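Local coordinates for protein phosphoribosylglycinamide synthetase (Anaerococcus prevotii, PDB 4DIM) that probably binds ATP and a metal ion and acts as a ligase of the ATP-grasp type, at residues A[171-174]-A[175-179]; A[111-114]-A[115-119]; A[99-102]-A[103-107]. All coordinates share one frame; numbering follows the deposited sequence.

How the interactions relate
Three local contacts, two within a helix and one at a helix start, lie on three helices of one chain, the first two consecutive. Interaction 3 comes first, at the start of helix 101-108; interaction 2 follows on helix 110-120, and interaction 1 lies near the end of helix 166-179. Interactions 2 and 3 touch: the side chain of M106 packs on K112 and A116, and I105 on K112, with centres about 13 Å apart. Interaction 1 is remote, its centre about 25 Å from that of interaction 2 and about 33 Å from that of interaction 3. Interactions 1 and 2 both belong to the ATP-grasp region and repeat one i to i+4 pairing, F173 with M177 and M113 with F117, whereas interaction 3 is a helix cap.

Interaction 1: A[171-174]-A[175-179]; sequences DGFN and ETMNL
T176 turns its hydroxyl back one helical turn onto the carbonyl of G172, where OG1 donates to G172 O over 2.7 Å. OG1 sits anti to its own carbonyl carbon (chi1 -50°), which brings it alongside the backbone; it meets G172 O from above the carbonyl plane, while T176 N reaches the same oxygen within that plane. Two donors therefore grip one acceptor.

On the next pair, selenomethionine M177 lays CG over the centre of the F173 ring, a CH-pi contact at 3.8 Å from the centroid. The bend at chi2 (-86°) sets SE obliquely off the ring, 4.6 Å from the centroid, in a Met-aromatic contact, and the bend at chi3 turns CE back toward CZ. F173, which also touches V130, L136 and C185, gives this pair its buried side.

The exposed side is acidic. D171 and E175 point the same way, and D171 OD1 faces E175 OE1, two acceptors with no hydrogen bond between them, while E175 OE2 bonds to Y161 OH. Further along, N178 ND2 donates to N174 O.

Chemically, the helix combines an apolar face, a doubly gripped carbonyl, and two like charges whose repulsion is probably moderated by their exposure and, for E175, by the bond to Y161.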
ATOM      1  N   ASP A 171     -23.905  22.396 -13.141  1.00125.78           N
ATOM      2  CA  ASP A 171     -24.881  21.948 -12.141  1.00126.96           C
ATOM      3  C   ASP A 171     -24.150  21.355 -10.943  1.00125.58           C
ATOM      4  O   ASP A 171     -24.616  21.492  -9.809  1.00126.07           O
ATOM      5  CB  ASP A 171     -25.847  20.920 -12.778  1.00132.13           C
ATOM      6  CG  ASP A 171     -27.071  20.541 -11.963  1.00149.58           C
ATOM      7  OD1 ASP A 171     -26.904  19.862 -10.921  1.00150.32           O
ATOM      8  OD2 ASP A 171     -28.200  20.833 -12.422  1.00157.17           O
ATOM      9  N   GLY A 172     -23.003  20.723 -11.213  1.00117.56           N
ATOM     10  CA  GLY A 172     -22.114  20.183 -10.192  1.00113.66           C
ATOM     11  C   GLY A 172     -21.344  21.280  -9.481  1.00111.56           C
ATOM     12  O   GLY A 172     -21.381  21.310  -8.261  1.00112.82           O
ATOM     13  N   PHE A 173     -20.660  22.195 -10.218  1.00104.12           N
ATOM     14  CA  PHE A 173     -19.894  23.312  -9.646  1.00105.46           C
ATOM     15  C   PHE A 173     -20.765  24.228  -8.745  1.00115.02           C
ATOM     16  O   PHE A 173     -20.356  24.557  -7.621  1.00115.63           O
ATOM     17  CB  PHE A 173     -19.213  24.146 -10.751  1.00107.65           C
ATOM     18  CG  PHE A 173     -18.425  25.373 -10.313  1.00111.30           C
ATOM     19  CD1 PHE A 173     -17.066  25.285 -10.022  1.00114.67           C
ATOM     20  CD2 PHE A 173     -19.019  26.634 -10.293  1.00116.03           C
ATOM     21  CE1 PHE A 173     -16.333  26.425  -9.643  1.00116.88           C
ATOM     22  CE2 PHE A 173     -18.270  27.779  -9.967  1.00119.98           C
ATOM     23  CZ  PHE A 173     -16.939  27.667  -9.639  1.00117.62           C
ATOM     24  N   ASN A 174     -21.966  24.596  -9.210  1.00113.98           N
ATOM     25  CA  ASN A 174     -22.874  25.419  -8.414  1.00116.73           C
ATOM     26  C   ASN A 174     -23.288  24.694  -7.118  1.00120.91           C
ATOM     27  O   ASN A 174     -23.281  25.315  -6.055  1.00124.15           O
ATOM     28  CB  ASN A 174     -24.111  25.832  -9.235  1.00122.31           C
ATOM     29  CG  ASN A 174     -23.802  26.784 -10.389  1.00147.51           C
ATOM     30  OD1 ASN A 174     -22.752  27.445 -10.437  1.00137.25           O
ATOM     31  ND2 ASN A 174     -24.702  26.863 -11.368  1.00142.92           N
ATOM     32  N   GLU A 175     -23.600  23.401  -7.182  1.00114.89           N
ATOM     33  CA  GLU A 175     -23.967  22.646  -5.969  1.00115.54           C
ATOM     34  C   GLU A 175     -22.796  22.460  -4.997  1.00115.35           C
ATOM     35  O   GLU A 175     -23.010  22.385  -3.778  1.00117.80           O
ATOM     36  CB  GLU A 175     -24.527  21.257  -6.325  1.00116.65           C
ATOM     37  CG  GLU A 175     -25.987  21.300  -6.737  1.00136.08           C
ATOM     38  CD  GLU A 175     -26.605  19.924  -6.876  1.00161.86           C
ATOM     39  OE1 GLU A 175     -26.786  19.463  -8.028  1.00149.96           O
ATOM     40  OE2 GLU A 175     -26.832  19.272  -5.832  1.00160.61           O
ATOM     41  N   THR A 176     -21.573  22.376  -5.532  1.00105.87           N
ATOM     42  CA  THR A 176     -20.368  22.145  -4.728  1.00104.61           C
ATOM     43  C   THR A 176     -19.936  23.419  -4.025  1.00107.05           C
ATOM     44  O   THR A 176     -19.621  23.372  -2.845  1.00107.39           O
ATOM     45  CB  THR A 176     -19.195  21.627  -5.606  1.00108.28           C
ATOM     46  OG1 THR A 176     -19.610  20.529  -6.415  1.00102.74           O
ATOM     47  CG2 THR A 176     -17.986  21.198  -4.772  1.00105.74           C
HETATM   48  N   MSE A 177     -19.883  24.545  -4.766  1.00102.57           N
HETATM   49  CA  MSE A 177     -19.440  25.843  -4.237  1.00103.86           C
HETATM   50  C   MSE A 177     -20.385  26.419  -3.164  1.00112.19           C
HETATM   51  O   MSE A 177     -19.944  27.233  -2.343  1.00114.60           O
HETATM   52  CB  MSE A 177     -19.277  26.855  -5.359  1.00104.70           C
HETATM   53  CG  MSE A 177     -18.128  26.541  -6.247  1.00109.37           C
HETATM   54 SE   MSE A 177     -16.502  27.254  -5.572  0.85120.42          SE
HETATM   55  CE  MSE A 177     -16.864  29.090  -6.066  1.00119.89           C
ATOM     56  N   ASN A 178     -21.657  25.996  -3.154  1.00110.11           N
ATOM     57  CA  ASN A 178     -22.596  26.437  -2.127  1.00115.21           C
ATOM     58  C   ASN A 178     -22.425  25.594  -0.871  1.00119.52           C
ATOM     59  O   ASN A 178     -22.638  26.113   0.228  1.00125.28           O
ATOM     60  CB  ASN A 178     -24.064  26.403  -2.621  1.00121.67           C
ATOM     61  CG  ASN A 178     -24.520  27.730  -3.188  1.00139.38           C
ATOM     62  OD1 ASN A 178     -25.060  28.574  -2.461  1.00131.34           O
ATOM     63  ND2 ASN A 178     -24.274  27.957  -4.486  1.00126.79           N
ATOM     64  N   LEU A 179     -22.054  24.316  -1.018  1.00110.62           N
ATOM     65  CA  LEU A 179     -21.852  23.438   0.131  1.00112.61           C
ATOM     66  C   LEU A 179     -20.454  23.615   0.788  1.00114.21           C
ATOM     67  O   LEU A 179     -20.331  23.459   2.006  1.00118.10           O
ATOM     68  CB  LEU A 179     -22.033  21.973  -0.301  1.00111.17           C
ATOM     69  CG  LEU A 179     -21.930  20.920   0.828  1.00119.72           C
ATOM     70  CD1 LEU A 179     -22.919  21.220   1.988  1.00125.92           C
ATOM     71  CD2 LEU A 179     -22.150  19.519   0.284  1.00119.33           C
TER

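Interaction 2: A[111-114]-A[115-119]; sequences YKMK and EAFKK
M113 O accepts from F117 N over 3.1 Å, one of the i to i+4 bonds of helix 110-120, and the side chains of the same two residues form a Met-aromatic pair beside it. The backbone pattern is regular alpha-helix: K114 O takes K118 N, K112 O takes A116 N, and Y111 O takes E115 N more weakly.

M113 is modelled as selenomethionine. CG lies anti to the backbone N (chi1 -160°), the chain runs on extended to SE, and only the last bend, at chi3, folds the methyl toward F117. The F117 ring receives this chain obliquely: CG stands over its face, 4.2 Å from the centroid, whereas SE is 4.7 Å from the centroid and lies further off the ring normal, at 47°. M113 O also lies over a face of that ring, displaced toward its rim, so backbone and side chain of one residue both meet the phenyl group.

Outside the pair, L253 of helix 236-253 touches both M113 and F117, and A249 touches F117, which places the contact where these two helices pack. The polar ends next to it are held elsewhere, K114 NZ by T124 OG1 and Y111 OH by Y184 OH. At the tip of the selenomethionine, M113 CE rests 3.7 Å from F117 CE2.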
ATOM      1  N   TYR A 111      -2.376  17.838  -4.796  1.00105.89           N
ATOM      2  CA  TYR A 111      -2.106  19.042  -5.593  1.00107.29           C
ATOM      3  C   TYR A 111      -0.639  19.071  -6.022  1.00106.65           C
ATOM      4  O   TYR A 111      -0.354  19.360  -7.175  1.00105.98           O
ATOM      5  CB  TYR A 111      -2.395  20.370  -4.842  1.00113.19           C
ATOM      6  CG  TYR A 111      -3.725  20.579  -4.145  1.00118.82           C
ATOM      7  CD1 TYR A 111      -4.717  21.367  -4.726  1.00121.42           C
ATOM      8  CD2 TYR A 111      -3.876  20.260  -2.795  1.00121.79           C
ATOM      9  CE1 TYR A 111      -5.847  21.772  -4.003  1.00123.35           C
ATOM     10  CE2 TYR A 111      -5.010  20.637  -2.074  1.00123.30           C
ATOM     11  CZ  TYR A 111      -6.014  21.361  -2.694  1.00128.59           C
ATOM     12  OH  TYR A 111      -7.151  21.709  -2.006  1.00127.26           O
ATOM     13  N   LYS A 112       0.275  18.822  -5.063  1.00101.18           N
ATOM     14  CA  LYS A 112       1.725  18.809  -5.258  1.00101.67           C
ATOM     15  C   LYS A 112       2.176  17.641  -6.106  1.00100.20           C
ATOM     16  O   LYS A 112       3.144  17.771  -6.861  1.00102.50           O
ATOM     17  CB  LYS A 112       2.474  18.727  -3.917  1.00107.30           C
ATOM     18  CG  LYS A 112       2.514  19.991  -3.064  1.00120.74           C
ATOM     19  CD  LYS A 112       3.354  19.753  -1.772  1.00127.31           C
ATOM     20  CE  LYS A 112       2.946  20.617  -0.581  1.00136.83           C
ATOM     21  NZ  LYS A 112       3.580  21.959  -0.602  1.00143.73           N
HETATM   22  N   MSE A 113       1.515  16.479  -5.942  1.00 88.68           N
HETATM   23  CA  MSE A 113       1.804  15.271  -6.723  1.00 82.67           C
HETATM   24  C   MSE A 113       1.424  15.485  -8.166  1.00 84.18           C
HETATM   25  O   MSE A 113       2.204  15.184  -9.062  1.00 85.89           O
HETATM   26  CB  MSE A 113       1.026  14.049  -6.167  1.00 81.77           C
HETATM   27  CG  MSE A 113       1.615  12.698  -6.593  1.00 86.11           C
HETATM   28 SE   MSE A 113       0.429  11.157  -6.431  0.82 89.38          SE
HETATM   29  CE  MSE A 113      -1.053  11.736  -7.589  1.00 83.32           C
ATOM     30  N   LYS A 114       0.236  16.014  -8.401  1.00 79.25           N
ATOM     31  CA  LYS A 114      -0.275  16.219  -9.761  1.00 79.35           C
ATOM     32  C   LYS A 114       0.462  17.363 -10.475  1.00 88.61           C
ATOM     33  O   LYS A 114       0.431  17.430 -11.708  1.00 91.77           O
ATOM     34  CB  LYS A 114      -1.800  16.484  -9.724  1.00 79.37           C
ATOM     35  CG  LYS A 114      -2.610  15.324  -9.140  1.00 95.67           C
ATOM     36  CD  LYS A 114      -3.223  14.395 -10.160  1.00107.79           C
ATOM     37  CE  LYS A 114      -4.284  13.495  -9.542  1.00124.16           C
ATOM     38  NZ  LYS A 114      -4.070  12.039  -9.814  1.00126.55           N
ATOM     39  N   GLU A 115       1.092  18.265  -9.706  1.00 86.18           N
ATOM     40  CA  GLU A 115       1.874  19.385 -10.220  1.00 88.34           C
ATOM     41  C   GLU A 115       3.200  18.840 -10.791  1.00 92.41           C
ATOM     42  O   GLU A 115       3.672  19.284 -11.835  1.00 94.54           O
ATOM     43  CB  GLU A 115       2.123  20.417  -9.097  1.00 91.71           C
ATOM     44  CG  GLU A 115       2.657  21.755  -9.588  1.00112.87           C
ATOM     45  CD  GLU A 115       3.129  22.721  -8.513  1.00149.35           C
ATOM     46  OE1 GLU A 115       3.764  22.268  -7.532  1.00156.67           O
ATOM     47  OE2 GLU A 115       2.918  23.944  -8.690  1.00143.00           O
ATOM     48  N   ALA A 116       3.791  17.879 -10.085  1.00 86.48           N
ATOM     49  CA  ALA A 116       5.009  17.211 -10.508  1.00 87.28           C
ATOM     50  C   ALA A 116       4.741  16.356 -11.723  1.00 89.34           C
ATOM     51  O   ALA A 116       5.530  16.343 -12.655  1.00 92.86           O
ATOM     52  CB  ALA A 116       5.550  16.354  -9.376  1.00 88.16           C
ATOM     53  N   PHE A 117       3.638  15.640 -11.722  1.00 81.14           N
ATOM     54  CA  PHE A 117       3.257  14.813 -12.855  1.00 78.66           C
ATOM     55  C   PHE A 117       2.996  15.644 -14.099  1.00 85.45           C
ATOM     56  O   PHE A 117       3.341  15.162 -15.166  1.00 87.12           O
ATOM     57  CB  PHE A 117       2.033  13.959 -12.497  1.00 77.16           C
ATOM     58  CG  PHE A 117       2.245  12.877 -11.451  1.00 77.37           C
ATOM     59  CD1 PHE A 117       3.522  12.575 -10.972  1.00 82.18           C
ATOM     60  CD2 PHE A 117       1.200  12.043 -11.068  1.00 75.60           C
ATOM     61  CE1 PHE A 117       3.715  11.516 -10.067  1.00 82.13           C
ATOM     62  CE2 PHE A 117       1.413  10.977 -10.209  1.00 77.56           C
ATOM     63  CZ  PHE A 117       2.661  10.732  -9.696  1.00 76.44           C
ATOM     64  N   LYS A 118       2.472  16.898 -14.018  1.00 83.61           N
ATOM     65  CA  LYS A 118       2.331  17.663 -15.274  1.00 84.40           C
ATOM     66  C   LYS A 118       3.716  18.082 -15.777  1.00 89.16           C
ATOM     67  O   LYS A 118       3.998  17.926 -16.967  1.00 93.24           O
ATOM     68  CB  LYS A 118       1.383  18.900 -15.161  1.00 86.27           C
ATOM     69  CG  LYS A 118       1.764  19.981 -14.141  1.00108.33           C
ATOM     70  CD  LYS A 118       1.174  21.372 -14.469  1.00130.71           C
ATOM     71  CE  LYS A 118      -0.309  21.434 -14.817  1.00141.87           C
ATOM     72  NZ  LYS A 118      -0.796  22.847 -14.937  1.00147.13           N
ATOM     73  N   LYS A 119       4.590  18.517 -14.847  1.00 82.82           N
ATOM     74  CA  LYS A 119       5.946  19.017 -15.098  1.00 85.20           C
ATOM     75  C   LYS A 119       6.837  17.948 -15.740  1.00 89.76           C
ATOM     76  O   LYS A 119       7.548  18.225 -16.709  1.00 91.31           O
ATOM     77  CB  LYS A 119       6.568  19.482 -13.767  1.00 87.34           C
ATOM     78  CG  LYS A 119       7.941  20.089 -13.894  1.00 93.54           C
ATOM     79  CD  LYS A 119       8.629  20.229 -12.547  1.00 92.80           C
ATOM     80  CE  LYS A 119      10.079  20.613 -12.737  1.00 98.01           C
ATOM     81  NZ  LYS A 119      10.775  20.782 -11.440  1.00119.74           N
TER

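Interaction 3: A[99-102]-A[103-107]; sequences LNEE and AAIMC
N100 reaches forward with its amide oxygen to the backbone of A103, OD1 accepting from A103 N at 3.0 Å. The N-H points at the oxygen with a bend, 139° at the hydrogen, while A103 N lies nearly in line with the side-chain C=O, at 162°. What makes this reach possible is chi1 of 65°, which sets CG between the backbone N and the carbonyl carbon and so folds the amide over the first turn. A103 CB lies beside the same oxygen, at 3.4 Å. The backbone of N100 adds looser support, since its O takes weak bonds from both A103 N and A104 N.

Nearby, L99 brings CD1 to within 3.8 Å of A104 CB, a small apolar contact that ties the loop residue to the helix it precedes.

N100 is thus the N-cap of helix 101-108: its side chain satisfies an amide that has no earlier helical carbonyl to bond to. A leucine in its place would probably leave A103 N with only the weak bond to N100 O, and the first turn freer to fray.

Beyond the cap the regular i to i+4 helical bonds take over, with I105 N donating to E101 O at 3.0 Å and M106 N to E102 O at 3.3 Å. I105 CG1 sits against the carbonyl O of E101, at 3.2 Å.

A second shell fixes this first turn from helix 84-94. D92 OD2 accepts from E101 N, the next amide past the cap residue, and R89 forms a salt bridge with E101 OE1. I84 lies against L99, V85 against E101 and A88 against A104.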
ATOM      1  N   LEU A  99      13.650   7.534   2.403  1.00 89.27           N
ATOM      2  CA  LEU A  99      13.028   8.620   1.630  1.00 88.59           C
ATOM      3  C   LEU A  99      13.219   9.964   2.356  1.00 97.63           C
ATOM      4  O   LEU A  99      13.430   9.972   3.570  1.00 99.79           O
ATOM      5  CB  LEU A  99      11.541   8.368   1.368  1.00 85.44           C
ATOM      6  CG  LEU A  99      10.513   8.672   2.495  1.00 88.23           C
ATOM      7  CD1 LEU A  99       9.104   8.487   1.995  1.00 84.41           C
ATOM      8  CD2 LEU A  99      10.722   7.793   3.705  1.00 89.33           C
ATOM      9  N   ASN A 100      13.163  11.092   1.617  1.00 95.49           N
ATOM     10  CA  ASN A 100      13.344  12.420   2.203  1.00 97.50           C
ATOM     11  C   ASN A 100      11.954  13.038   2.449  1.00 99.01           C
ATOM     12  O   ASN A 100      10.982  12.583   1.866  1.00 93.97           O
ATOM     13  CB  ASN A 100      14.298  13.324   1.344  1.00 97.61           C
ATOM     14  CG  ASN A 100      13.826  13.696  -0.041  1.00107.06           C
ATOM     15  OD1 ASN A 100      12.725  14.192  -0.221  1.00102.01           O
ATOM     16  ND2 ASN A 100      14.672  13.564  -1.052  1.00102.27           N
ATOM     17  N   GLU A 101      11.849  14.021   3.357  1.00 99.62           N
ATOM     18  CA  GLU A 101      10.549  14.580   3.721  1.00 99.97           C
ATOM     19  C   GLU A 101       9.847  15.338   2.587  1.00105.32           C
ATOM     20  O   GLU A 101       8.624  15.253   2.499  1.00104.51           O
ATOM     21  CB  GLU A 101      10.658  15.479   4.946  1.00103.80           C
ATOM     22  CG  GLU A 101       9.320  15.677   5.639  1.00108.26           C
ATOM     23  CD  GLU A 101       9.390  16.474   6.919  1.00127.37           C
ATOM     24  OE1 GLU A 101       8.337  16.589   7.587  1.00120.10           O
ATOM     25  OE2 GLU A 101      10.487  16.976   7.267  1.00126.67           O
ATOM     26  N   GLU A 102      10.577  16.043   1.726  1.00103.35           N
ATOM     27  CA  GLU A 102       9.920  16.760   0.631  1.00103.03           C
ATOM     28  C   GLU A 102       9.224  15.787  -0.344  1.00102.26           C
ATOM     29  O   GLU A 102       8.183  16.142  -0.884  1.00100.71           O
ATOM     30  CB  GLU A 102      10.871  17.729  -0.110  1.00107.74           C
ATOM     31  CG  GLU A 102      12.151  17.149  -0.676  1.00121.97           C
ATOM     32  CD  GLU A 102      13.066  18.146  -1.360  1.00146.59           C
ATOM     33  OE1 GLU A 102      14.249  17.795  -1.568  1.00140.33           O
ATOM     34  OE2 GLU A 102      12.621  19.277  -1.667  1.00141.97           O
ATOM     35  N   ALA A 103       9.729  14.545  -0.483  1.00 97.35           N
ATOM     36  CA  ALA A 103       9.133  13.523  -1.367  1.00 94.65           C
ATOM     37  C   ALA A 103       7.878  12.908  -0.763  1.00 96.69           C
ATOM     38  O   ALA A 103       6.925  12.594  -1.484  1.00 93.19           O
ATOM     39  CB  ALA A 103      10.140  12.419  -1.643  1.00 94.14           C
ATOM     40  N   ALA A 104       7.925  12.679   0.564  1.00 94.68           N
ATOM     41  CA  ALA A 104       6.844  12.118   1.367  1.00 91.91           C
ATOM     42  C   ALA A 104       5.627  13.078   1.407  1.00 96.73           C
ATOM     43  O   ALA A 104       4.475  12.620   1.350  1.00 95.72           O
ATOM     44  CB  ALA A 104       7.357  11.827   2.766  1.00 92.41           C
ATOM     45  N   ILE A 105       5.895  14.397   1.512  1.00 94.70           N
ATOM     46  CA  ILE A 105       4.878  15.461   1.484  1.00 95.90           C
ATOM     47  C   ILE A 105       4.212  15.515   0.105  1.00 99.79           C
ATOM     48  O   ILE A 105       3.021  15.797  -0.015  1.00100.28           O
ATOM     49  CB  ILE A 105       5.547  16.838   1.800  1.00101.97           C
ATOM     50  CG1 ILE A 105       6.035  16.941   3.275  1.00103.79           C
ATOM     51  CG2 ILE A 105       4.643  18.009   1.422  1.00104.08           C
ATOM     52  CD1 ILE A 105       5.067  17.597   4.312  1.00118.07           C
HETATM   53  N   MSE A 106       5.022  15.348  -0.935  1.00 95.93           N
HETATM   54  CA  MSE A 106       4.554  15.471  -2.293  1.00 95.31           C
HETATM   55  C   MSE A 106       3.628  14.350  -2.640  1.00 99.22           C
HETATM   56  O   MSE A 106       2.641  14.583  -3.315  1.00 98.87           O
HETATM   57  CB  MSE A 106       5.731  15.516  -3.243  1.00 98.22           C
HETATM   58  CG  MSE A 106       5.408  16.213  -4.548  1.00106.64           C
HETATM   59 SE   MSE A 106       7.003  16.809  -5.431  0.84116.25          SE
HETATM   60  CE  MSE A 106       6.293  18.701  -6.017  1.00117.02           C
ATOM     61  N   CYS A 107       3.934  13.132  -2.163  1.00 96.57           N
ATOM     62  CA  CYS A 107       3.099  11.937  -2.311  1.00 94.25           C
ATOM     63  C   CYS A 107       1.782  12.116  -1.580  1.00 96.17           C
ATOM     64  O   CYS A 107       0.723  11.782  -2.102  1.00 95.02           O
ATOM     65  CB  CYS A 107       3.841  10.719  -1.778  1.00 94.23           C
ATOM     66  SG  CYS A 107       5.222  10.177  -2.822  1.00 98.52           S
TER